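PDB 2OLM: nucleoporin-like protein RIP from Homo sapiens, which probably activates the GTPase of Arf proteins through its zinc-finger domain and serves as a cofactor for HIV-1 Rev, promoting movement of viral RNAs from the nuclear periphery to the cytoplasm. Local coordinates for residues A[36-48]-A[79-92]. Sequence-based numbering, arbitrary orientation. Where two conformers were deposited one is given.
With ZN (zinc ion), chain B.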
loop_
_atom_site.group_PDB
_atom_site.type_symbol
_atom_site.label_atom_id
_atom_site.label_comp_id
_atom_site.label_asym_id
_atom_site.label_seq_id
_atom_site.Cartn_x
_atom_site.Cartn_y
_atom_site.Cartn_z
ATOM N N PRO A 36 2.450 -12.952 -3.241
ATOM C CA PRO A 36 1.568 -12.453 -4.290
ATOM C C PRO A 36 1.830 -11.010 -4.680
ATOM O O PRO A 36 2.190 -10.177 -3.851
ATOM C CB PRO A 36 0.173 -12.615 -3.705
ATOM C CG PRO A 36 0.340 -12.708 -2.285
ATOM C CD PRO A 36 1.739 -13.153 -1.983
ATOM N N THR A 37 1.581 -10.759 -5.962
ATOM C CA THR A 37 1.694 -9.451 -6.590
ATOM C C THR A 37 0.371 -9.005 -7.258
ATOM O O THR A 37 0.215 -7.852 -7.640
ATOM C CB THR A 37 2.760 -9.511 -7.681
ATOM O OG1 THR A 37 2.588 -10.681 -8.476
ATOM C CG2 THR A 37 4.166 -9.588 -7.037
ATOM N N TYR A 38 -0.543 -9.970 -7.507
ATOM C CA TYR A 38 -1.844 -9.719 -8.146
ATOM C C TYR A 38 -2.959 -10.333 -7.319
ATOM O O TYR A 38 -2.737 -11.241 -6.543
ATOM C CB TYR A 38 -1.891 -10.313 -9.567
ATOM C CG TYR A 38 -1.022 -9.487 -10.508
ATOM C CD1 TYR A 38 -1.582 -8.563 -11.370
ATOM C CD2 TYR A 38 0.349 -9.590 -10.460
ATOM C CE1 TYR A 38 -0.806 -7.764 -12.167
ATOM C CE2 TYR A 38 1.144 -8.787 -11.267
ATOM C CZ TYR A 38 0.559 -7.883 -12.094
ATOM O OH TYR A 38 1.373 -7.036 -12.855
ATOM N N VAL A 39 -4.147 -9.782 -7.485
ATOM C CA VAL A 39 -5.361 -10.489 -7.050
ATOM C C VAL A 39 -6.060 -11.062 -8.263
ATOM O O VAL A 39 -6.147 -10.451 -9.335
ATOM C CB VAL A 39 -6.359 -9.640 -6.260
ATOM C CG1 VAL A 39 -5.805 -9.295 -4.833
ATOM C CG2 VAL A 39 -6.759 -8.410 -7.045
ATOM N N ASN A 40 -6.523 -12.303 -8.093
ATOM C CA ASN A 40 -7.329 -12.983 -9.075
ATOM C C ASN A 40 -8.760 -12.732 -8.673
ATOM O O ASN A 40 -9.286 -13.354 -7.750
ATOM C CB ASN A 40 -7.019 -14.456 -9.138
ATOM C CG ASN A 40 -7.907 -15.199 -10.065
ATOM O OD1 ASN A 40 -8.820 -14.607 -10.605
ATOM N ND2 ASN A 40 -7.650 -16.510 -10.267
ATOM N N MET A 41 -9.380 -11.747 -9.324
ATOM C CA MET A 41 -10.752 -11.340 -9.029
ATOM C C MET A 41 -11.809 -12.343 -9.432
ATOM O O MET A 41 -12.917 -12.295 -8.937
ATOM C CB MET A 41 -11.058 -9.981 -9.719
ATOM C CG MET A 41 -10.389 -8.767 -9.009
ATOM S SD MET A 41 -10.817 -8.582 -7.260
ATOM C CE MET A 41 -12.534 -8.675 -7.307
ATOM N N THR A 42 -11.468 -13.261 -10.312
ATOM C CA THR A 42 -12.385 -14.324 -10.704
ATOM C C THR A 42 -12.748 -15.216 -9.545
ATOM O O THR A 42 -13.919 -15.587 -9.390
ATOM C CB THR A 42 -11.798 -15.122 -11.887
ATOM O OG1 THR A 42 -11.668 -14.265 -13.031
ATOM C CG2 THR A 42 -12.646 -16.357 -12.232
ATOM N N VAL A 43 -11.759 -15.574 -8.701
ATOM C CA VAL A 43 -12.017 -16.415 -7.556
ATOM C C VAL A 43 -11.778 -15.762 -6.200
ATOM O O VAL A 43 -12.199 -16.323 -5.175
ATOM C CB VAL A 43 -11.247 -17.735 -7.586
ATOM C CG1 VAL A 43 -11.583 -18.525 -8.868
ATOM C CG2 VAL A 43 -9.739 -17.538 -7.437
ATOM N N GLY A 44 -11.144 -14.578 -6.167
ATOM C CA GLY A 44 -10.878 -13.896 -4.898
ATOM C C GLY A 44 -9.606 -14.317 -4.197
ATOM O O GLY A 44 -9.579 -14.399 -2.963
ATOM N N SER A 45 -8.561 -14.603 -4.956
ATOM C CA SER A 45 -7.284 -15.102 -4.427
ATOM C C SER A 45 -6.191 -14.085 -4.656
ATOM O O SER A 45 -6.333 -13.121 -5.409
ATOM C CB SER A 45 -6.885 -16.423 -5.083
ATOM O OG SER A 45 -6.722 -16.214 -6.462
ATOM N N PHE A 46 -5.061 -14.345 -4.003
ATOM C CA PHE A 46 -3.831 -13.543 -4.124
ATOM C C PHE A 46 -2.778 -14.401 -4.743
ATOM O O PHE A 46 -2.468 -15.480 -4.219
ATOM C CB PHE A 46 -3.388 -13.034 -2.719
ATOM C CG PHE A 46 -4.342 -12.088 -2.097
ATOM C CD1 PHE A 46 -4.121 -10.727 -2.152
ATOM C CD2 PHE A 46 -5.488 -12.524 -1.487
ATOM C CE1 PHE A 46 -5.026 -9.830 -1.610
ATOM C CE2 PHE A 46 -6.385 -11.635 -0.947
ATOM C CZ PHE A 46 -6.145 -10.287 -0.992
ATOM N N VAL A 47 -2.222 -13.972 -5.897
ATOM C CA VAL A 47 -1.355 -14.810 -6.738
ATOM C C VAL A 47 -0.094 -14.034 -7.174
ATOM O O VAL A 47 -0.082 -12.816 -7.165
ATOM C CB VAL A 47 -2.092 -15.337 -8.007
ATOM C CG1 VAL A 47 -3.167 -16.317 -7.570
ATOM C CG2 VAL A 47 -2.769 -14.177 -8.779
ATOM N N CYS A 48 0.910 -14.764 -7.609
ATOM C CA CYS A 48 2.190 -14.185 -8.051
ATOM C C CYS A 48 2.099 -13.838 -9.550
ATOM O O CYS A 48 1.096 -14.149 -10.228
ATOM C CB CYS A 48 3.328 -15.193 -7.790
ATOM S SG CYS A 48 3.452 -16.595 -8.897
ATOM N N PHE A 79 -15.483 -8.115 -1.751
ATOM C CA PHE A 79 -15.422 -9.469 -2.276
ATOM C C PHE A 79 -14.190 -10.198 -1.768
ATOM O O PHE A 79 -14.222 -11.339 -1.356
ATOM C CB PHE A 79 -15.441 -9.423 -3.818
ATOM C CG PHE A 79 -15.367 -10.777 -4.452
ATOM C CD1 PHE A 79 -16.506 -11.572 -4.479
ATOM C CD2 PHE A 79 -14.178 -11.292 -4.953
ATOM C CE1 PHE A 79 -16.491 -12.831 -5.045
ATOM C CE2 PHE A 79 -14.171 -12.590 -5.515
ATOM C CZ PHE A 79 -15.347 -13.338 -5.530
ATOM N N LEU A 80 -13.050 -9.528 -1.820
ATOM C CA LEU A 80 -11.811 -10.116 -1.354
ATOM C C LEU A 80 -11.846 -10.438 0.145
ATOM O O LEU A 80 -11.311 -11.436 0.574
ATOM C CB LEU A 80 -10.641 -9.180 -1.663
ATOM C CG LEU A 80 -10.259 -9.065 -3.127
ATOM C CD1 LEU A 80 -9.293 -7.895 -3.394
ATOM C CD2 LEU A 80 -9.683 -10.365 -3.671
ATOM N N GLN A 81 -12.485 -9.570 0.921
ATOM C CA GLN A 81 -12.620 -9.803 2.365
ATOM C C GLN A 81 -13.407 -11.066 2.644
ATOM O O GLN A 81 -13.137 -11.753 3.620
ATOM C CB GLN A 81 -13.312 -8.632 3.033
ATOM C CG GLN A 81 -12.399 -7.422 3.111
ATOM C CD GLN A 81 -13.070 -6.261 3.790
ATOM O OE1 GLN A 81 -14.291 -6.066 3.660
ATOM N NE2 GLN A 81 -12.289 -5.471 4.523
ATOM N N LYS A 82 -14.389 -11.360 1.793
ATOM C CA LYS A 82 -15.216 -12.574 1.939
ATOM C C LYS A 82 -14.560 -13.811 1.338
ATOM O O LYS A 82 -15.057 -14.936 1.518
ATOM C CB LYS A 82 -16.570 -12.355 1.283
ATOM C CG LYS A 82 -17.395 -11.328 1.991
ATOM C CD LYS A 82 -18.775 -11.197 1.341
ATOM C CE LYS A 82 -19.546 -10.006 1.898
ATOM N NZ LYS A 82 -19.329 -8.741 1.120
ATOM N N HIS A 83 -13.462 -13.615 0.608
ATOM C CA HIS A 83 -12.728 -14.694 -0.025
ATOM C C HIS A 83 -11.298 -14.717 0.506
ATOM O O HIS A 83 -11.124 -14.888 1.723
ATOM C CB HIS A 83 -12.872 -14.605 -1.564
ATOM C CG HIS A 83 -14.263 -14.848 -2.014
ATOM N ND1 HIS A 83 -15.236 -13.880 -1.947
ATOM C CD2 HIS A 83 -14.878 -15.995 -2.390
ATOM C CE1 HIS A 83 -16.385 -14.409 -2.348
ATOM N NE2 HIS A 83 -16.194 -15.692 -2.599
ATOM N N GLY A 84 -10.280 -14.518 -0.331
ATOM C CA GLY A 84 -8.902 -14.772 0.091
ATOM C C GLY A 84 -8.486 -16.202 0.029
ATOM O O GLY A 84 -9.324 -17.080 -0.252
ATOM N N ASN A 85 -7.210 -16.456 0.305
ATOM C CA ASN A 85 -6.606 -17.739 0.036
ATOM C C ASN A 85 -7.064 -18.854 0.943
ATOM O O ASN A 85 -7.071 -19.995 0.511
ATOM C CB ASN A 85 -5.071 -17.661 0.000
ATOM C CG ASN A 85 -4.564 -16.893 -1.209
ATOM O OD1 ASN A 85 -5.362 -16.466 -2.052
ATOM N ND2 ASN A 85 -3.232 -16.720 -1.322
ATOM N N GLU A 86 -7.470 -18.535 2.160
ATOM C CA GLU A 86 -7.971 -19.602 3.045
ATOM C C GLU A 86 -9.346 -20.072 2.588
ATOM O O GLU A 86 -9.578 -21.299 2.430
ATOM C CB GLU A 86 -8.015 -19.160 4.494
ATOM C CG GLU A 86 -8.421 -20.306 5.452
ATOM C CD GLU A 86 -8.394 -19.852 6.908
ATOM O OE1 GLU A 86 -8.625 -18.645 7.148
ATOM O OE2 GLU A 86 -8.159 -20.714 7.804
ATOM N N VAL A 87 -10.273 -19.141 2.360
ATOM C CA VAL A 87 -11.587 -19.480 1.802
ATOM C C VAL A 87 -11.411 -20.217 0.478
ATOM O O VAL A 87 -12.041 -21.254 0.228
ATOM C CB VAL A 87 -12.451 -18.243 1.619
ATOM C CG1 VAL A 87 -13.701 -18.527 0.767
ATOM C CG2 VAL A 87 -12.852 -17.690 2.974
ATOM N N CYS A 88 -10.564 -19.721 -0.410
ATOM C CA CYS A 88 -10.357 -20.370 -1.709
ATOM C C CYS A 88 -9.776 -21.778 -1.552
ATOM O O CYS A 88 -10.094 -22.678 -2.340
ATOM C CB CYS A 88 -9.457 -19.535 -2.624
ATOM S SG CYS A 88 -10.277 -18.036 -3.274
ATOM N N LYS A 89 -8.887 -21.986 -0.580
ATOM C CA LYS A 89 -8.276 -23.315 -0.347
ATOM C C LYS A 89 -9.362 -24.346 -0.045
ATOM O O LYS A 89 -9.332 -25.483 -0.536
ATOM C CB LYS A 89 -7.302 -23.253 0.833
ATOM C CG LYS A 89 -6.682 -24.571 1.232
ATOM C CD LYS A 89 -5.847 -24.395 2.528
ATOM N N GLN A 90 -10.327 -23.936 0.767
ATOM C CA GLN A 90 -11.378 -24.853 1.180
ATOM C C GLN A 90 -12.287 -25.266 0.011
ATOM O O GLN A 90 -12.910 -26.344 0.043
ATOM C CB GLN A 90 -12.186 -24.234 2.306
ATOM C CG GLN A 90 -11.347 -23.967 3.575
ATOM C CD GLN A 90 -10.760 -25.237 4.151
ATOM O OE1 GLN A 90 -11.398 -26.285 4.108
ATOM N NE2 GLN A 90 -9.528 -25.165 4.654
ATOM N N ILE A 91 -12.366 -24.428 -1.017
ATOM C CA ILE A 91 -13.190 -24.672 -2.211
ATOM C C ILE A 91 -12.356 -25.391 -3.273
ATOM O O ILE A 91 -12.525 -26.583 -3.524
ATOM C CB ILE A 91 -13.771 -23.330 -2.762
ATOM C CG1 ILE A 91 -14.693 -22.718 -1.704
ATOM C CG2 ILE A 91 -14.483 -23.558 -4.111
ATOM C CD1 ILE A 91 -14.998 -21.213 -1.945
ATOM N N TRP A 92 -11.417 -24.671 -3.846
ATOM C CA TRP A 92 -10.680 -25.155 -5.013
ATOM C C TRP A 92 -9.653 -26.259 -4.695
ATOM O O TRP A 92 -9.255 -27.023 -5.580
ATOM C CB TRP A 92 -9.993 -23.955 -5.721
ATOM C CG TRP A 92 -10.974 -22.928 -6.107
ATOM C CD1 TRP A 92 -11.214 -21.744 -5.464
ATOM C CD2 TRP A 92 -11.917 -23.001 -7.183
ATOM N NE1 TRP A 92 -12.265 -21.079 -6.066
ATOM C CE2 TRP A 92 -12.698 -21.832 -7.128
ATOM C CE3 TRP A 92 -12.164 -23.940 -8.194
ATOM C CZ2 TRP A 92 -13.750 -21.591 -8.037
ATOM C CZ3 TRP A 92 -13.163 -23.687 -9.118
ATOM C CH2 TRP A 92 -13.956 -22.519 -9.018
HETATM ZN ZN ZN B . 2.337 -18.462 -8.124
#
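Asn85 grips the backbone of Phe46 with both ends of its amide, tying helix 84-92 to the edge strand of the zinc-finger hairpin in this ArfGAP domain. Phe46 N donates to Asn85 OD1 (2.9 Å) in a nearly straight bond, while Asn85 ND2 reaches a lone pair of Phe46 O at 3.2 Å. ND2 also bonds to His24 O, so the amide's rotation is fixed. One step along, Gly84 N donates to Gly44 O at 2.7 Å, a short but bent bond (N-H...O angle 134°).

Packing is close at Gly44, in the G1 bulge of the hairpin turn, where CA lies 3.6 Å from Phe79 CE2 and 3.9 Å from both Leu80 CD2 and His83 CB. The other branch of Leu80, CD1, meets Val39 CG1. Val43 is buried too, its CG1 against CZ2 of Trp92, whose ring also meets Tyr120 and Tyr126.

The grip slackens on the partly solvent-exposed side. Met41, bent at chi2 and chi3, sets CE 3.9 Å from Phe79 CD2, while its side chain crosses Leu80 at about a right angle. His83 is itself anchored within its own segment: ND1 lies over the centre of the Phe79 ring and donates to Phe79 O at 2.8 Å.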